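Long-range contacts in sorbitol-6-phosphate dehydrogenase (Erwinia amylovora CFBP1430, PDB 5O3Z), which catalyses the NAD-linked interconversion of sorbitol 6-phosphate and fructose 6-phosphate as a short-chain dehydrogenase/reductase: residues A[88-96]-A[115-124]; A[190-201]-A[214-222]. All blocks are in the same frame, centred on the assembly; numbering follows the deposited sequence.

Interaction 1. Residues A[88-96]-A[115-124]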
loop_
_atom_site.group_PDB
_atom_site.type_symbol
_atom_site.label_atom_id
_atom_site.label_comp_id
_atom_site.label_asym_id
_atom_site.label_seq_id
_atom_site.Cartn_x
_atom_site.Cartn_y
_atom_site.Cartn_z
ATOM N N LEU A 88 -12.925 -10.537 23.299
ATOM C CA LEU A 88 -12.629 -10.729 21.889
ATOM C C LEU A 88 -13.932 -10.734 21.102
ATOM O O LEU A 88 -14.797 -11.620 21.369
ATOM C CB LEU A 88 -11.906 -12.050 21.664
ATOM C CG LEU A 88 -11.708 -12.518 20.212
ATOM C CD1 LEU A 88 -10.855 -11.501 19.495
ATOM C CD2 LEU A 88 -11.037 -13.889 20.145
ATOM N N LEU A 89 -14.080 -9.847 20.111
ATOM C CA LEU A 89 -15.128 -10.009 19.077
ATOM C C LEU A 89 -14.526 -10.569 17.794
ATOM O O LEU A 89 -13.567 -9.958 17.277
ATOM C CB LEU A 89 -15.830 -8.665 18.783
ATOM C CG LEU A 89 -16.832 -8.582 17.592
ATOM C CD1 LEU A 89 -18.091 -9.427 17.943
ATOM C CD2 LEU A 89 -17.232 -7.137 17.299
ATOM N N VAL A 90 -15.038 -11.699 17.297
ATOM C CA VAL A 90 -14.746 -12.172 15.989
ATOM C C VAL A 90 -15.954 -11.989 15.083
ATOM O O VAL A 90 -17.029 -12.569 15.330
ATOM C CB VAL A 90 -14.259 -13.626 15.987
ATOM C CG1 VAL A 90 -13.863 -14.074 14.599
ATOM C CG2 VAL A 90 -13.099 -13.780 16.938
ATOM N N TYR A 91 -15.773 -11.196 14.009
ATOM C CA TYR A 91 -16.830 -10.983 13.039
ATOM C C TYR A 91 -16.542 -11.725 11.770
ATOM O O TYR A 91 -15.600 -11.397 10.963
ATOM C CB TYR A 91 -17.112 -9.478 12.781
ATOM C CG TYR A 91 -18.377 -9.230 11.948
ATOM C CD1 TYR A 91 -18.366 -9.220 10.535
ATOM C CD2 TYR A 91 -19.584 -9.010 12.575
ATOM C CE1 TYR A 91 -19.531 -8.996 9.817
ATOM C CE2 TYR A 91 -20.732 -8.808 11.863
ATOM C CZ TYR A 91 -20.726 -8.827 10.510
ATOM O OH TYR A 91 -21.948 -8.583 9.921
ATOM N N SER A 92 -17.342 -12.745 11.596
ATOM C CA SER A 92 -17.190 -13.646 10.510
ATOM C C SER A 92 -18.503 -13.785 9.738
ATOM O O SER A 92 -19.350 -14.594 10.061
ATOM C CB SER A 92 -16.670 -14.960 11.081
ATOM O OG SER A 92 -16.502 -15.865 10.029
ATOM N N ALA A 93 -18.643 -13.026 8.673
ATOM C CA ALA A 93 -19.854 -12.975 7.891
ATOM C C ALA A 93 -19.545 -12.556 6.471
ATOM O O ALA A 93 -18.466 -12.003 6.177
ATOM C CB ALA A 93 -20.831 -11.999 8.533
ATOM N N GLY A 94 -20.454 -12.906 5.564
ATOM C CA GLY A 94 -20.480 -12.360 4.201
ATOM C C GLY A 94 -19.860 -13.262 3.162
ATOM O O GLY A 94 -18.809 -13.866 3.420
ATOM N N VAL A 95 -20.514 -13.332 1.994
ATOM C CA VAL A 95 -20.138 -14.230 0.875
ATOM C C VAL A 95 -20.108 -13.448 -0.461
ATOM O O VAL A 95 -20.632 -12.328 -0.555
ATOM C CB VAL A 95 -21.058 -15.494 0.760
ATOM C CG1 VAL A 95 -21.526 -15.965 2.132
ATOM C CG2 VAL A 95 -22.275 -15.272 -0.137
ATOM N N ALA A 96 -19.503 -14.059 -1.479
ATOM C CA ALA A 96 -19.242 -13.394 -2.747
ATOM C C ALA A 96 -20.373 -13.683 -3.735
ATOM O O ALA A 96 -20.783 -14.840 -3.894
ATOM C CB ALA A 96 -17.900 -13.852 -3.315
ATOM N N VAL A 115 -24.279 -7.051 5.308
ATOM C CA VAL A 115 -23.698 -8.245 5.911
ATOM C C VAL A 115 -22.194 -7.999 6.172
ATOM O O VAL A 115 -21.721 -8.227 7.281
ATOM C CB VAL A 115 -23.951 -9.486 5.039
ATOM C CG1 VAL A 115 -23.260 -10.722 5.617
ATOM C CG2 VAL A 115 -25.451 -9.775 4.952
ATOM N N ASN A 116 -21.485 -7.441 5.184
ATOM C CA ASN A 116 -20.042 -7.336 5.316
ATOM C C ASN A 116 -19.556 -6.161 6.068
ATOM O O ASN A 116 -18.455 -6.206 6.618
ATOM C CB ASN A 116 -19.412 -7.356 3.983
ATOM C CG ASN A 116 -19.412 -8.706 3.420
ATOM O OD1 ASN A 116 -18.796 -9.604 4.032
ATOM N ND2 ASN A 116 -20.107 -8.916 2.287
ATOM N N LEU A 117 -20.369 -5.102 6.118
ATOM C CA LEU A 117 -19.924 -3.857 6.633
ATOM C C LEU A 117 -20.762 -3.325 7.745
ATOM O O LEU A 117 -20.228 -3.037 8.781
ATOM C CB LEU A 117 -19.784 -2.827 5.485
ATOM C CG LEU A 117 -19.073 -1.497 5.667
ATOM C CD1 LEU A 117 -17.719 -1.725 6.336
ATOM C CD2 LEU A 117 -18.920 -0.890 4.264
ATOM N N VAL A 118 -22.079 -3.143 7.561
ATOM C CA VAL A 118 -22.874 -2.560 8.622
ATOM C C VAL A 118 -22.929 -3.512 9.867
ATOM O O VAL A 118 -22.895 -3.068 11.017
ATOM C CB VAL A 118 -24.294 -2.236 8.112
ATOM C CG1 VAL A 118 -25.251 -1.974 9.255
ATOM C CG2 VAL A 118 -24.251 -1.079 7.132
ATOM N N GLY A 119 -22.981 -4.803 9.619
ATOM C CA GLY A 119 -22.921 -5.778 10.706
ATOM C C GLY A 119 -21.659 -5.634 11.500
ATOM O O GLY A 119 -21.672 -5.734 12.723
ATOM N N TYR A 120 -20.560 -5.333 10.797
ATOM C CA TYR A 120 -19.285 -5.215 11.457
ATOM C C TYR A 120 -19.267 -3.987 12.306
ATOM O O TYR A 120 -18.766 -4.021 13.418
ATOM C CB TYR A 120 -18.123 -5.329 10.449
ATOM C CG TYR A 120 -16.703 -5.079 11.007
ATOM C CD1 TYR A 120 -16.320 -5.490 12.277
ATOM C CD2 TYR A 120 -15.709 -4.553 10.191
ATOM C CE1 TYR A 120 -15.026 -5.271 12.765
ATOM C CE2 TYR A 120 -14.407 -4.320 10.653
ATOM C CZ TYR A 120 -14.068 -4.716 11.930
ATOM O OH TYR A 120 -12.819 -4.539 12.407
ATOM N N PHE A 121 -19.846 -2.887 11.806
ATOM C CA PHE A 121 -19.966 -1.638 12.550
ATOM C C PHE A 121 -20.893 -1.892 13.788
ATOM O O PHE A 121 -20.528 -1.596 14.895
ATOM C CB PHE A 121 -20.504 -0.544 11.578
ATOM C CG PHE A 121 -21.125 0.616 12.232
ATOM C CD1 PHE A 121 -20.383 1.639 12.707
ATOM C CD2 PHE A 121 -22.513 0.649 12.418
ATOM C CE1 PHE A 121 -20.979 2.720 13.337
ATOM C CE2 PHE A 121 -23.126 1.704 13.023
ATOM C CZ PHE A 121 -22.364 2.764 13.481
ATOM N N LEU A 122 -22.057 -2.506 13.594
ATOM C CA LEU A 122 -22.917 -2.683 14.774
ATOM C C LEU A 122 -22.292 -3.498 15.906
ATOM O O LEU A 122 -22.263 -3.033 17.086
ATOM C CB LEU A 122 -24.241 -3.206 14.394
ATOM C CG LEU A 122 -25.021 -2.167 13.612
ATOM C CD1 LEU A 122 -26.108 -2.934 12.897
ATOM C CD2 LEU A 122 -25.496 -1.086 14.571
ATOM N N CYS A 123 -21.767 -4.653 15.548
ATOM C CA CYS A 123 -21.028 -5.523 16.475
ATOM C C CYS A 123 -19.851 -4.888 17.132
ATOM O O CYS A 123 -19.684 -5.025 18.346
ATOM C CB CYS A 123 -20.694 -6.881 15.830
ATOM S SG CYS A 123 -22.256 -7.737 15.425
ATOM N N SER A 124 -19.040 -4.126 16.406
ATOM C CA SER A 124 -17.920 -3.422 17.027
ATOM C C SER A 124 -18.357 -2.339 18.048
ATOM O O SER A 124 -17.746 -2.152 19.162
ATOM C CB SER A 124 -17.091 -2.774 15.893
ATOM O OG SER A 124 -16.559 -3.822 15.102
#

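Interaction 2. Residues A[190-201]-A[214-222]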
loop_
_atom_site.group_PDB
_atom_site.type_symbol
_atom_site.label_atom_id
_atom_site.label_comp_id
_atom_site.label_asym_id
_atom_site.label_seq_id
_atom_site.Cartn_x
_atom_site.Cartn_y
_atom_site.Cartn_z
ATOM N N ASN A 190 -8.083 -17.994 -0.534
ATOM C CA ASN A 190 -9.216 -18.811 -0.906
ATOM C C ASN A 190 -9.249 -20.083 -0.058
ATOM O O ASN A 190 -8.230 -20.771 0.065
ATOM C CB ASN A 190 -9.115 -19.228 -2.376
ATOM C CG ASN A 190 -9.183 -18.059 -3.350
ATOM O OD1 ASN A 190 -10.157 -17.293 -3.354
ATOM N ND2 ASN A 190 -8.214 -18.002 -4.283
ATOM N N LEU A 191 -10.401 -20.374 0.548
ATOM C CA LEU A 191 -10.599 -21.572 1.392
ATOM C C LEU A 191 -11.125 -22.659 0.468
ATOM O O LEU A 191 -12.331 -22.951 0.411
ATOM C CB LEU A 191 -11.559 -21.232 2.497
ATOM C CG LEU A 191 -11.234 -19.939 3.244
ATOM C CD1 LEU A 191 -12.466 -19.447 3.968
ATOM C CD2 LEU A 191 -10.149 -20.207 4.251
ATOM N N LEU A 192 -10.208 -23.240 -0.303
ATOM C CA LEU A 192 -10.553 -24.087 -1.461
ATOM C C LEU A 192 -11.387 -25.340 -1.100
ATOM O O LEU A 192 -12.190 -25.817 -1.904
ATOM C CB LEU A 192 -9.280 -24.505 -2.198
ATOM C CG LEU A 192 -8.371 -23.423 -2.765
ATOM C CD1 LEU A 192 -7.046 -24.006 -3.263
ATOM C CD2 LEU A 192 -9.075 -22.690 -3.887
ATOM N N LYS A 193 -11.179 -25.844 0.106
ATOM C CA LYS A 193 -11.911 -27.001 0.628
ATOM C C LYS A 193 -13.107 -26.625 1.490
ATOM O O LYS A 193 -13.687 -27.477 2.159
ATOM C CB LYS A 193 -10.943 -27.868 1.415
ATOM C CG LYS A 193 -10.011 -28.630 0.483
ATOM C CD LYS A 193 -8.791 -29.135 1.240
ATOM C CE LYS A 193 -7.531 -29.060 0.379
ATOM N NZ LYS A 193 -6.323 -29.425 1.162
ATOM N N SER A 194 -13.492 -25.356 1.474
ATOM C CA SER A 194 -14.770 -24.967 2.001
ATOM C C SER A 194 -15.877 -25.610 1.205
ATOM O O SER A 194 -15.754 -25.785 0.009
ATOM C CB SER A 194 -14.949 -23.475 1.894
ATOM O OG SER A 194 -14.132 -22.845 2.849
ATOM N N PRO A 195 -16.969 -25.996 1.878
ATOM C CA PRO A 195 -18.222 -26.345 1.167
ATOM C C PRO A 195 -18.679 -25.227 0.195
ATOM O O PRO A 195 -18.995 -25.468 -0.967
ATOM C CB PRO A 195 -19.232 -26.500 2.327
ATOM C CG PRO A 195 -18.402 -26.943 3.494
ATOM C CD PRO A 195 -16.999 -26.415 3.296
ATOM N N MET A 196 -18.697 -24.006 0.714
ATOM C CA MET A 196 -18.934 -22.809 -0.080
ATOM C C MET A 196 -18.174 -22.893 -1.414
ATOM O O MET A 196 -18.783 -22.800 -2.493
ATOM C CB MET A 196 -18.439 -21.580 0.696
ATOM C CG MET A 196 -19.000 -21.405 2.118
ATOM S SD MET A 196 -18.251 -22.377 3.481
ATOM C CE MET A 196 -16.791 -21.412 3.980
ATOM N N PHE A 197 -16.848 -23.105 -1.323
ATOM C CA PHE A 197 -15.942 -22.984 -2.485
ATOM C C PHE A 197 -16.181 -24.172 -3.394
ATOM O O PHE A 197 -16.357 -24.015 -4.615
ATOM C CB PHE A 197 -14.444 -22.890 -2.086
ATOM C CG PHE A 197 -13.578 -22.434 -3.218
ATOM C CD1 PHE A 197 -13.314 -23.271 -4.299
ATOM C CD2 PHE A 197 -13.107 -21.138 -3.263
ATOM C CE1 PHE A 197 -12.568 -22.824 -5.380
ATOM C CE2 PHE A 197 -12.377 -20.676 -4.360
ATOM C CZ PHE A 197 -12.098 -21.518 -5.415
ATOM N N GLN A 198 -16.165 -25.351 -2.761
ATOM C CA GLN A 198 -16.475 -26.635 -3.385
ATOM C C GLN A 198 -17.781 -26.655 -4.179
ATOM O O GLN A 198 -17.845 -27.292 -5.234
ATOM C CB GLN A 198 -16.520 -27.728 -2.317
ATOM C CG GLN A 198 -15.153 -28.223 -1.873
ATOM C CD GLN A 198 -14.322 -28.746 -3.031
ATOM O OE1 GLN A 198 -14.804 -29.531 -3.843
ATOM N NE2 GLN A 198 -13.079 -28.281 -3.142
ATOM N N SER A 199 -18.806 -25.961 -3.684
ATOM C CA SER A 199 -20.122 -25.959 -4.360
ATOM C C SER A 199 -20.132 -25.011 -5.552
ATOM O O SER A 199 -20.911 -25.200 -6.488
ATOM C CB SER A 199 -21.266 -25.634 -3.387
ATOM O OG SER A 199 -20.942 -24.539 -2.558
ATOM N N LEU A 200 -19.248 -24.017 -5.527
ATOM C CA LEU A 200 -19.149 -23.026 -6.604
ATOM C C LEU A 200 -18.190 -23.379 -7.741
ATOM O O LEU A 200 -18.034 -22.600 -8.680
ATOM C CB LEU A 200 -18.770 -21.664 -6.015
ATOM C CG LEU A 200 -19.884 -21.002 -5.194
ATOM C CD1 LEU A 200 -19.373 -19.770 -4.446
ATOM C CD2 LEU A 200 -21.093 -20.660 -6.084
ATOM N N LEU A 201 -17.560 -24.546 -7.678
ATOM C CA LEU A 201 -16.643 -24.956 -8.742
ATOM C C LEU A 201 -17.236 -24.776 -10.157
ATOM O O LEU A 201 -16.592 -24.129 -10.994
ATOM C CB LEU A 201 -16.100 -26.373 -8.482
ATOM C CG LEU A 201 -15.289 -26.498 -7.170
ATOM C CD1 LEU A 201 -14.864 -27.933 -6.932
ATOM C CD2 LEU A 201 -14.078 -25.571 -7.094
ATOM N N GLU A 214 -10.436 -28.535 -13.235
ATOM C CA GLU A 214 -9.331 -27.580 -13.401
ATOM C C GLU A 214 -9.337 -26.373 -12.433
ATOM O O GLU A 214 -8.406 -25.571 -12.456
ATOM C CB GLU A 214 -9.269 -27.057 -14.855
ATOM C CG GLU A 214 -8.964 -28.138 -15.910
ATOM C CD GLU A 214 -8.039 -27.735 -17.075
ATOM O OE1 GLU A 214 -7.697 -26.546 -17.267
ATOM O OE2 GLU A 214 -7.633 -28.639 -17.841
ATOM N N VAL A 215 -10.345 -26.245 -11.571
ATOM C CA VAL A 215 -10.555 -25.001 -10.838
ATOM C C VAL A 215 -9.650 -24.848 -9.602
ATOM O O VAL A 215 -9.036 -23.799 -9.425
ATOM C CB VAL A 215 -12.051 -24.794 -10.525
ATOM C CG1 VAL A 215 -12.279 -23.536 -9.661
ATOM C CG2 VAL A 215 -12.801 -24.666 -11.836
ATOM N N GLU A 216 -9.531 -25.881 -8.787
ATOM C CA GLU A 216 -8.631 -25.826 -7.624
ATOM C C GLU A 216 -7.166 -25.690 -8.028
ATOM O O GLU A 216 -6.494 -24.810 -7.517
ATOM C CB GLU A 216 -8.827 -26.998 -6.678
ATOM C CG GLU A 216 -9.991 -26.835 -5.739
ATOM C CD GLU A 216 -9.980 -27.909 -4.666
ATOM O OE1 GLU A 216 -8.989 -28.011 -3.892
ATOM O OE2 GLU A 216 -10.961 -28.667 -4.580
ATOM N N PRO A 217 -6.686 -26.525 -8.969
ATOM C CA PRO A 217 -5.371 -26.314 -9.604
ATOM C C PRO A 217 -5.147 -24.932 -10.134
ATOM O O PRO A 217 -4.095 -24.356 -9.921
ATOM C CB PRO A 217 -5.389 -27.295 -10.786
ATOM C CG PRO A 217 -6.172 -28.453 -10.239
ATOM C CD PRO A 217 -7.256 -27.842 -9.353
ATOM N N TYR A 218 -6.118 -24.405 -10.852
ATOM C CA TYR A 218 -6.028 -23.053 -11.310
ATOM C C TYR A 218 -5.741 -22.039 -10.168
ATOM O O TYR A 218 -4.925 -21.116 -10.343
ATOM C CB TYR A 218 -7.313 -22.672 -12.040
ATOM C CG TYR A 218 -7.337 -21.242 -12.464
ATOM C CD1 TYR A 218 -6.663 -20.836 -13.607
ATOM C CD2 TYR A 218 -7.973 -20.280 -11.694
ATOM C CE1 TYR A 218 -6.675 -19.518 -13.996
ATOM C CE2 TYR A 218 -7.969 -18.964 -12.076
ATOM C CZ TYR A 218 -7.339 -18.601 -13.231
ATOM O OH TYR A 218 -7.344 -17.292 -13.594
ATOM N N TYR A 219 -6.396 -22.174 -9.013
ATOM C CA TYR A 219 -6.222 -21.152 -7.977
ATOM C C TYR A 219 -4.979 -21.434 -7.134
ATOM O O TYR A 219 -4.293 -20.521 -6.685
ATOM C CB TYR A 219 -7.503 -20.946 -7.145
ATOM C CG TYR A 219 -8.573 -20.113 -7.861
ATOM C CD1 TYR A 219 -8.324 -18.778 -8.215
ATOM C CD2 TYR A 219 -9.819 -20.660 -8.188
ATOM C CE1 TYR A 219 -9.275 -18.017 -8.859
ATOM C CE2 TYR A 219 -10.795 -19.900 -8.828
ATOM C CZ TYR A 219 -10.517 -18.583 -9.151
ATOM O OH TYR A 219 -11.450 -17.826 -9.804
ATOM N N VAL A 220 -4.649 -22.704 -6.967
ATOM C CA VAL A 220 -3.425 -23.104 -6.297
ATOM C C VAL A 220 -2.197 -22.504 -6.956
ATOM O O VAL A 220 -1.304 -22.001 -6.278
ATOM C CB VAL A 220 -3.276 -24.636 -6.293
ATOM C CG1 VAL A 220 -1.851 -25.057 -5.940
ATOM C CG2 VAL A 220 -4.240 -25.267 -5.286
ATOM N N ASP A 221 -2.158 -22.553 -8.273
ATOM C CA ASP A 221 -0.982 -22.158 -9.007
ATOM C C ASP A 221 -0.795 -20.645 -8.933
ATOM O O ASP A 221 0.291 -20.160 -9.169
ATOM C CB ASP A 221 -1.046 -22.743 -10.450
ATOM C CG ASP A 221 -0.289 -21.930 -11.480
ATOM O OD1 ASP A 221 -0.868 -20.949 -12.014
ATOM O OD2 ASP A 221 0.850 -22.298 -11.817
ATOM N N LYS A 222 -1.828 -19.903 -8.551
ATOM C CA LYS A 222 -1.645 -18.492 -8.243
ATOM C C LYS A 222 -0.943 -18.235 -6.920
ATOM O O LYS A 222 -0.448 -17.142 -6.727
ATOM C CB LYS A 222 -2.987 -17.741 -8.303
ATOM C CG LYS A 222 -3.498 -17.497 -9.721
ATOM C CD LYS A 222 -4.898 -16.873 -9.694
ATOM C CE LYS A 222 -4.878 -15.362 -9.875
ATOM N NZ LYS A 222 -4.762 -15.022 -11.323
HETATM O O HOH W 1 -6.201 -20.146 -3.854
#

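Interaction 1. Residues A[88-96]-A[115-124]
The ring of Tyr-91 lies flat against the backbone of helix 106-133 at Tyr-120, whose CA sits over the ring centre, 3.8 Å above its plane. Tyr-120 CB adds a CH-pi contact on this face, 4.0 Å from the Tyr-91 centroid. The two tyrosine rings themselves meet obliquely, and Tyr-120 carries its hydroxyl away to Thr-169 on helix 156-176. With CG of Tyr-91 anti to the backbone N (chi1 -170°), the ring leaves the strand toward the helix and its hydroxyl reaches the turn at 115-118. There Tyr-91 OH donates to Val-115 O at 2.7 Å, lying in the carbonyl plane with a C=O...O angle of 152°. This carbonyl belongs to a wider, pi-type turn, and the bond gives the buried phenol a polar partner. Gly-119 lets the hydroxyl in: Tyr-91 OH is 3.1 Å from Gly-119 CA, where a CB would collide with it. Cys-123 SG approaches the ring edge, 4.0 Å from Tyr-91 CE2, a sulfur-aromatic contact.

Strand and helix run antiparallel, at 170°, as expected in a Rossmann fold, where the helix runs back over one face of the parallel sheet before the next strand, 139-145, a beta-alpha-beta crossover; strand 88-91 is the central strand. One helical turn beyond Gly-119, at Cys-123, the helix meets Leu-89 of the strand, whose branched end brings CD2 to 3.8 Å from Cys-123 CB. Beyond the strand the chain draws nearer to the helix. Val-115 CG1 packs on Ala-93 CB and on Gly-94 CA, the latter at 3.5 Å; small residues suit this close passage. Asn-116 OD1 also rests near Gly-94 CA and Ala-93 O; both oxygens are acceptors, and Lys-162 NZ makes weak hydrogen bonds to each, while Asn-116 ND2 donates to Ser-112 O.

Interaction 2. Residues A[190-201]-A[214-222]
Apolar side chains make up most of the contact. Leu-192 spreads its two branches over the helix 215-220: CD1 meets Val-220 CG2 at 3.7 Å, and CD2 rests on Tyr-219 CB. The same CD2 lies over one face of the Phe-197 ring, toward its rim. Phe-197, its CG anti to the backbone N (chi1 -166°), extends to bring CZ within 3.7 Å of Tyr-219 CD2, which lies in the plane of the Phe-197 ring at its edge; the two ring planes are almost perpendicular (89°). At the other end Leu-201 CD2 packs on Val-215 CG1 at 3.7 Å, the compact beta-branched valine meeting the longer leucine.

The direct polar link is Gln-198 to Glu-216. Gln-198 NE2 donates to Glu-216 OE2 at 2.6 Å, meeting the carboxylate from above its plane, and also to Leu-192 O at 2.9 Å. An amide suits this place because its two N-H groups can serve a carboxylate and a backbone carbonyl together, tying the turn 191-194 to both helices. An indirect link runs through a water that accepts from Asn-190 ND2 at 3.0 Å and donates weakly to Tyr-219 O.

Short helices following the sixth strand of the sheet are characteristic of the variable region of short-chain dehydrogenases/reductases, which generally covers the substrate pocket, and residues 190-222 are consistent with that region here.

Overall arrangement
Interaction 1 belongs to the core of the Rossmann fold: a central strand is packed on a helix whose other side meets a second subunit, where Phe-121 stacks on Phe-109 of that subunit. Interaction 2 lies farther out, its centre about 19 Å from the chain centre against about 7 Å for interaction 1, and joins short helices beyond strand 182-188 that touch no other chain of the assembly. The two share no element; the centres of interactions 1 and 2 are about 24 Å apart. Chemistry follows place: the inner contact pairs an aromatic face and a phenol with the helix backbone, whereas the outer one combines apolar packing with an amide-carboxylate bond and a water bridge.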